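Local coordinates for protein ribonuclease mar1, putative (Trypanosoma cruzi, PDB 1YZV) that is of unknown function but belongs to the isochorismatase superfamily and is probably an enzyme, perhaps a ribonuclease, at residues 28-31 against 32-35; 129-132 against 133-136; 193-196 against 197-200. One frame throughout, in Å; residues are numbered along the deposited sequence.

In the fold
The three contacts are local ones, a short helix and two helix ends, around a parallel-sheet alpha/beta fold of the isochorismatase type. None touches another. The centres of contacts 1 and 2 lie about 27 Å apart, those of contacts 1 and 3 about 24 Å. Contacts 2 and 3 face each other across the middle of the molecule, their centres about 31 Å apart. Strand 110-118 relates the first two: contact 1 packs on Trp-116 and Phe-118, and Lys-136 NZ of contact 2 bonds to Val-110 O. Helix 39-56 relates contacts 1 and 3, which both press side chains on it. His-200 of contact 3 binds a sulfate ion, probably from the crystallisation liquor. The nearest atoms of contacts 1 and 3 are about 12 Å apart.

Contact 1 (28-31 against 32-35); sequences IQEK and FMGR
The short helix 30-33, just beyond the first strand of the parallel sheet in this isochorismatase fold, turns back on Gln-29 and Glu-30 through Phe-32 and Met-33. Two backbone bonds of three-residue span carry the turn, with a weak third from Met-33 N to Gln-29 O. Phe-32 N donates to Gln-29 O at 3.1 Å. Met-33 N donates to Glu-30 O at 3.1 Å, straighter at 155°. Water 1 extends the turn, giving a proton to Glu-30 O and accepting one from Gly-34 N at 2.8 Å.

The side chains of Gln-29 and Phe-32 run alongside each other in the same direction. Gln-29 CB lies 3.8 Å from Phe-32 CD2, and the amide and ring planes are 72° apart. The amide is fixed from both ends, with OE1 bonded to Gln-68 N and NE2 to Gly-74 O, while Glu-30 sends OE2 to Ala-78 N. Phe-32 also meets the Phe-118 ring and touches Leu-73. Met-33 folds at its second and third torsions, and SD comes 4.2 Å from Ile-28 CG2. At the edge of the Phe-32 ring, in its plane, Gln-29 O lies 3.8 Å from CD2.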
loop_
_atom_site.group_PDB
_atom_site.type_symbol
_atom_site.label_atom_id
_atom_site.label_comp_id
_atom_site.label_asym_id
_atom_site.label_seq_id
_atom_site.Cartn_x
_atom_site.Cartn_y
_atom_site.Cartn_z
ATOM N N ILE A 28 -21.059 -3.632 -17.495
ATOM C CA ILE A 28 -20.551 -4.949 -17.851
ATOM C C ILE A 28 -21.264 -5.375 -19.126
ATOM O O ILE A 28 -22.210 -6.158 -19.089
ATOM C CB ILE A 28 -20.744 -5.982 -16.731
ATOM C CG1 ILE A 28 -20.045 -5.460 -15.449
ATOM C CG2 ILE A 28 -20.158 -7.340 -17.144
ATOM C CD1 ILE A 28 -20.105 -6.392 -14.275
ATOM N N GLN A 29 -20.798 -4.809 -20.230
ATOM C CA GLN A 29 -21.496 -4.878 -21.512
ATOM C C GLN A 29 -20.771 -5.743 -22.538
ATOM O O GLN A 29 -19.558 -5.976 -22.442
ATOM C CB GLN A 29 -21.674 -3.453 -22.074
ATOM C CG GLN A 29 -22.549 -2.582 -21.204
ATOM C CD GLN A 29 -22.317 -1.094 -21.477
ATOM O OE1 GLN A 29 -21.811 -0.369 -20.615
ATOM N NE2 GLN A 29 -22.718 -0.632 -22.669
ATOM N N GLU A 30 -21.526 -6.142 -23.567
ATOM C CA GLU A 30 -21.071 -7.107 -24.558
ATOM C C GLU A 30 -19.746 -6.736 -25.194
ATOM O O GLU A 30 -18.869 -7.580 -25.303
ATOM C CB GLU A 30 -22.159 -7.383 -25.648
ATOM C CG GLU A 30 -23.441 -8.131 -25.139
ATOM C CD GLU A 30 -23.226 -9.609 -24.673
ATOM O OE1 GLU A 30 -22.075 -10.110 -24.659
ATOM O OE2 GLU A 30 -24.212 -10.261 -24.242
ATOM N N LYS A 31 -19.537 -5.481 -25.563
ATOM C CA LYS A 31 -18.313 -5.184 -26.319
ATOM C C LYS A 31 -17.029 -5.196 -25.479
ATOM O O LYS A 31 -15.948 -5.362 -26.016
ATOM C CB LYS A 31 -18.437 -3.889 -27.125
ATOM C CG LYS A 31 -19.388 -4.043 -28.365
ATOM C CD LYS A 31 -19.088 -5.320 -29.199
ATOM C CE LYS A 31 -19.565 -5.217 -30.653
ATOM N NZ LYS A 31 -18.506 -5.723 -31.628
ATOM N N PHE A 32 -17.173 -5.116 -24.165
ATOM C CA PHE A 32 -16.046 -5.216 -23.245
ATOM C C PHE A 32 -15.645 -6.677 -22.941
ATOM O O PHE A 32 -14.577 -6.911 -22.345
ATOM C CB PHE A 32 -16.420 -4.591 -21.890
ATOM C CG PHE A 32 -16.674 -3.117 -21.927
ATOM C CD1 PHE A 32 -15.607 -2.212 -21.891
ATOM C CD2 PHE A 32 -17.974 -2.631 -21.792
ATOM C CE1 PHE A 32 -15.842 -0.831 -21.787
ATOM C CE2 PHE A 32 -18.235 -1.250 -21.701
ATOM C CZ PHE A 32 -17.170 -0.353 -21.706
ATOM N N MET A 33 -16.557 -7.616 -23.177
ATOM C CA MET A 33 -16.366 -8.994 -22.704
ATOM C C MET A 33 -15.102 -9.615 -23.275
ATOM O O MET A 33 -14.390 -10.315 -22.556
ATOM C CB MET A 33 -17.574 -9.865 -23.030
ATOM C CG MET A 33 -18.864 -9.482 -22.290
ATOM S SD MET A 33 -18.682 -9.530 -20.460
ATOM C CE MET A 33 -18.478 -11.286 -20.244
ATOM N N GLY A 34 -14.782 -9.284 -24.527
ATOM C CA GLY A 34 -13.627 -9.835 -25.192
ATOM C C GLY A 34 -12.371 -9.002 -25.094
ATOM O O GLY A 34 -11.454 -9.226 -25.867
ATOM N N ARG A 35 -12.415 -7.925 -24.325
ATOM C CA ARG A 35 -11.350 -6.933 -24.210
ATOM C C ARG A 35 -10.857 -6.801 -22.744
ATOM O O ARG A 35 -9.758 -6.371 -22.490
ATOM C CB ARG A 35 -11.917 -5.579 -24.699
ATOM C CG ARG A 35 -12.657 -5.694 -26.058
ATOM C CD ARG A 35 -13.319 -4.382 -26.448
ATOM N NE ARG A 35 -12.359 -3.323 -26.669
ATOM C CZ ARG A 35 -11.901 -2.949 -27.864
ATOM N NH1 ARG A 35 -12.372 -3.494 -28.991
ATOM N NH2 ARG A 35 -11.000 -1.967 -27.926
HETATM O O HOH W 1 -16.289 -8.551 -26.757
#

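Contact 2 (129-132 against 133-136); sequences AALL and DMKK
Leu-131 lays CD2 against the sulfur of Met-134, one helical turn on, at 4.4 Å from SD. The same methyl is 4.3 Å from Lys-136 CG.

Here helix 120-133 ends. Asp-133 N still bonds to Ala-129 O in the regular helical way, at 3.0 Å. Met-134 N bonds to Ala-130 O. Then Lys-135 takes a positive phi of 62° and the chain leaves the helix in a Schellman motif. Lys-136 N reaches back to Leu-131 O at 3.1 Å, nearly straight at 168°. Inside that loop Lys-135 N bonds to Leu-132 O at 3.0 Å. This second donor stands well above the plane of its carbonyl.

The side chain of Lys-136 bends at its second torsion, so that CG stays near Leu-131 CD2 while NZ leads away. Its NZ bonds to the carbonyl oxygens of Val-110 and Val-105. On the helix flank, water 2 donates to Ala-129 O at 2.7 Å and, weakly, to Asp-133 OD1. Leu-12 of the second subunit covers Ala-129, and Arg-11 of that subunit packs on Leu-132. The carbonyls of 129-132 are thus met by backbone N-H groups and water, while the two leucines pack on Val-138 of strand 137-146 and Met-134 on Leu-97 and helix 102-105.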
loop_
_atom_site.group_PDB
_atom_site.type_symbol
_atom_site.label_atom_id
_atom_site.label_comp_id
_atom_site.label_asym_id
_atom_site.label_seq_id
_atom_site.Cartn_x
_atom_site.Cartn_y
_atom_site.Cartn_z
ATOM N N ALA A 129 -15.378 8.048 -6.553
ATOM C CA ALA A 129 -15.094 9.412 -6.195
ATOM C C ALA A 129 -16.374 10.211 -6.004
ATOM O O ALA A 129 -16.481 10.994 -5.058
ATOM C CB ALA A 129 -14.187 10.076 -7.256
ATOM N N ALA A 130 -17.306 10.078 -6.943
ATOM C CA ALA A 130 -18.601 10.780 -6.868
ATOM C C ALA A 130 -19.424 10.380 -5.613
ATOM O O ALA A 130 -19.990 11.236 -4.930
ATOM C CB ALA A 130 -19.405 10.518 -8.144
ATOM N N LEU A 131 -19.425 9.091 -5.267
ATOM C CA LEU A 131 -20.072 8.611 -4.066
ATOM C C LEU A 131 -19.393 9.147 -2.813
ATOM O O LEU A 131 -20.055 9.534 -1.846
ATOM C CB LEU A 131 -20.110 7.064 -4.034
ATOM C CG LEU A 131 -21.058 6.469 -5.073
ATOM C CD1 LEU A 131 -20.763 4.992 -5.253
ATOM C CD2 LEU A 131 -22.540 6.689 -4.639
ATOM N N LEU A 132 -18.079 9.270 -2.855
ATOM C CA LEU A 132 -17.390 9.839 -1.712
ATOM C C LEU A 132 -17.771 11.303 -1.548
ATOM O O LEU A 132 -17.934 11.769 -0.419
ATOM C CB LEU A 132 -15.887 9.708 -1.835
ATOM C CG LEU A 132 -15.252 8.334 -1.562
ATOM C CD1 LEU A 132 -13.764 8.461 -1.744
ATOM C CD2 LEU A 132 -15.616 7.858 -0.142
ATOM N N ASP A 133 -17.942 12.008 -2.657
ATOM C CA ASP A 133 -18.439 13.368 -2.590
ATOM C C ASP A 133 -19.817 13.471 -1.970
ATOM O O ASP A 133 -20.137 14.518 -1.448
ATOM C CB ASP A 133 -18.482 14.023 -3.967
ATOM C CG ASP A 133 -17.118 14.413 -4.456
ATOM O OD1 ASP A 133 -16.230 14.607 -3.593
ATOM O OD2 ASP A 133 -16.938 14.544 -5.695
ATOM N N MET A 134 -20.654 12.452 -2.123
ATOM C CA MET A 134 -21.987 12.410 -1.501
ATOM C C MET A 134 -21.989 11.888 -0.053
ATOM O O MET A 134 -23.054 11.614 0.501
ATOM C CB MET A 134 -22.881 11.473 -2.301
ATOM C CG MET A 134 -23.210 11.976 -3.661
ATOM S SD MET A 134 -24.078 10.763 -4.658
ATOM C CE MET A 134 -25.575 10.566 -3.702
ATOM N N LYS A 135 -20.798 11.625 0.487
ATOM C CA LYS A 135 -20.591 11.106 1.836
ATOM C C LYS A 135 -21.223 9.732 2.027
ATOM O O LYS A 135 -21.694 9.398 3.107
ATOM C CB LYS A 135 -21.041 12.120 2.899
ATOM C CG LYS A 135 -20.303 13.470 2.792
ATOM C CD LYS A 135 -20.780 14.432 3.893
ATOM C CE LYS A 135 -20.365 15.932 3.661
ATOM N NZ LYS A 135 -21.110 16.913 4.598
ATOM N N LYS A 136 -21.164 8.904 0.985
ATOM C CA LYS A 136 -21.584 7.520 1.090
ATOM C C LYS A 136 -20.350 6.637 1.352
ATOM O O LYS A 136 -19.244 6.964 0.933
ATOM C CB LYS A 136 -22.277 7.079 -0.200
ATOM C CG LYS A 136 -23.461 7.949 -0.665
ATOM C CD LYS A 136 -24.613 7.876 0.302
ATOM C CE LYS A 136 -25.815 8.677 -0.166
ATOM N NZ LYS A 136 -27.004 8.437 0.746
HETATM O O HOH W 2 -14.462 12.487 -4.032
#

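Contact 3 (193-196 against 197-200); sequences APLM and KQTH. With SO4 (sulfate ion), chain B.
The backbone of 193-198 closes the last helix, 189-197, with mostly weak bonds, the exception being Gln-198 N to Leu-195 O. Lys-197 N is 3.5 Å from Ala-193 O in a weak bond, and the firmer one from Gln-198 N to Leu-195 O measures 3.2 Å and 146°. From there the chain runs extended to His-200.

Leu-195 and Gln-198 run alongside each other. CG of Gln-198 sits beside its backbone N (chi1 -58°), which brings OE1 over toward Leu-195 CD2, 3.5 Å away. Water 3 donates to both Gln-198 OE1 and Leu-195 O, each at 2.9 Å. Arg-48 NH2 is a third donor to that carbonyl. Met-196 faces helix 173-181, against Leu-177 and Met-178.

Further on, one oxygen of a sulfate ion, probably from the crystallisation liquor, is gripped twice by His-200. Backbone N and ring ND1 each donate to O1, the latter at 3.0 Å and 175°, in the plane of the ring. On its other nitrogen, NE2, the ring bonds to Asp-143 OD2. The whole is the weakly bonded C-terminal end of helix 189-197, whose extended tail touches helix 39-56 in this isochorismatase-type alpha/beta fold.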
loop_
_atom_site.group_PDB
_atom_site.type_symbol
_atom_site.label_atom_id
_atom_site.label_comp_id
_atom_site.label_asym_id
_atom_site.label_seq_id
_atom_site.Cartn_x
_atom_site.Cartn_y
_atom_site.Cartn_z
ATOM N N ALA A 193 -25.630 -18.821 1.704
ATOM C CA ALA A 193 -24.481 -19.749 1.809
ATOM C C ALA A 193 -24.131 -20.494 0.511
ATOM O O ALA A 193 -22.948 -20.574 0.174
ATOM C CB ALA A 193 -24.702 -20.750 2.933
ATOM N N PRO A 194 -25.142 -20.963 -0.252
ATOM C CA PRO A 194 -24.868 -21.615 -1.550
ATOM C C PRO A 194 -24.141 -20.727 -2.573
ATOM O O PRO A 194 -23.321 -21.246 -3.332
ATOM C CB PRO A 194 -26.270 -21.991 -2.065
ATOM C CG PRO A 194 -27.105 -22.070 -0.823
ATOM C CD PRO A 194 -26.591 -20.969 0.035
ATOM N N LEU A 195 -24.302 -19.398 -2.475
ATOM C CA LEU A 195 -23.614 -18.486 -3.393
ATOM C C LEU A 195 -22.124 -18.542 -3.173
ATOM O O LEU A 195 -21.353 -18.541 -4.121
ATOM C CB LEU A 195 -24.080 -17.054 -3.228
ATOM C CG LEU A 195 -25.551 -16.759 -3.513
ATOM C CD1 LEU A 195 -25.865 -15.314 -3.126
ATOM C CD2 LEU A 195 -25.860 -17.005 -4.963
ATOM N N MET A 196 -21.712 -18.696 -1.919
ATOM C CA MET A 196 -20.291 -18.763 -1.631
ATOM C C MET A 196 -19.620 -20.060 -1.973
ATOM O O MET A 196 -18.416 -20.076 -2.137
ATOM C CB MET A 196 -20.043 -18.437 -0.182
ATOM C CG MET A 196 -20.014 -16.943 -0.015
ATOM S SD MET A 196 -20.029 -16.593 1.686
ATOM C CE MET A 196 -18.678 -17.547 2.362
ATOM N N LYS A 197 -20.403 -21.116 -2.144
ATOM C CA LYS A 197 -19.896 -22.389 -2.642
ATOM C C LYS A 197 -19.684 -22.415 -4.153
ATOM O O LYS A 197 -18.926 -23.219 -4.639
ATOM C CB LYS A 197 -20.834 -23.537 -2.232
ATOM C CG LYS A 197 -20.787 -23.801 -0.725
ATOM C CD LYS A 197 -21.985 -24.584 -0.162
ATOM C CE LYS A 197 -22.011 -24.407 1.380
ATOM N NZ LYS A 197 -22.820 -25.389 2.132
ATOM N N GLN A 198 -20.244 -21.459 -4.891
ATOM C CA GLN A 198 -19.970 -21.365 -6.310
ATOM C C GLN A 198 -18.545 -20.881 -6.499
ATOM O O GLN A 198 -18.037 -20.179 -5.651
ATOM C CB GLN A 198 -20.977 -20.438 -6.966
ATOM C CG GLN A 198 -22.371 -20.894 -6.749
ATOM C CD GLN A 198 -23.407 -20.018 -7.404
ATOM O OE1 GLN A 198 -23.652 -18.900 -6.976
ATOM N NE2 GLN A 198 -24.103 -20.571 -8.378
ATOM N N THR A 199 -17.874 -21.317 -7.574
ATOM C CA THR A 199 -16.445 -21.011 -7.774
ATOM C C THR A 199 -16.265 -20.006 -8.906
ATOM O O THR A 199 -16.955 -20.084 -9.927
ATOM C CB THR A 199 -15.668 -22.353 -8.068
ATOM O OG1 THR A 199 -16.367 -23.045 -9.080
ATOM C CG2 THR A 199 -15.700 -23.263 -6.880
ATOM N N HIS A 200 -15.355 -19.044 -8.752
ATOM C CA HIS A 200 -15.135 -18.055 -9.820
ATOM C C HIS A 200 -14.727 -18.824 -11.062
ATOM O O HIS A 200 -13.899 -19.722 -10.969
ATOM C CB HIS A 200 -14.000 -17.079 -9.481
ATOM C CG HIS A 200 -14.321 -16.096 -8.404
ATOM N ND1 HIS A 200 -14.382 -16.443 -7.065
ATOM C CD2 HIS A 200 -14.597 -14.767 -8.462
ATOM C CE1 HIS A 200 -14.654 -15.364 -6.350
ATOM N NE2 HIS A 200 -14.754 -14.330 -7.167
HETATM S S SO4 B . -12.649 -19.448 -5.853
HETATM O O1 SO4 B . -14.107 -19.211 -6.076
HETATM O O2 SO4 B . -12.176 -18.973 -4.526
HETATM O O3 SO4 B . -11.779 -18.738 -6.838
HETATM O O4 SO4 B . -12.380 -20.865 -6.007
HETATM O O HOH W 3 -21.921 -16.666 -6.303
HETATM O O HOH W 4 -16.099 -20.198 -4.015
#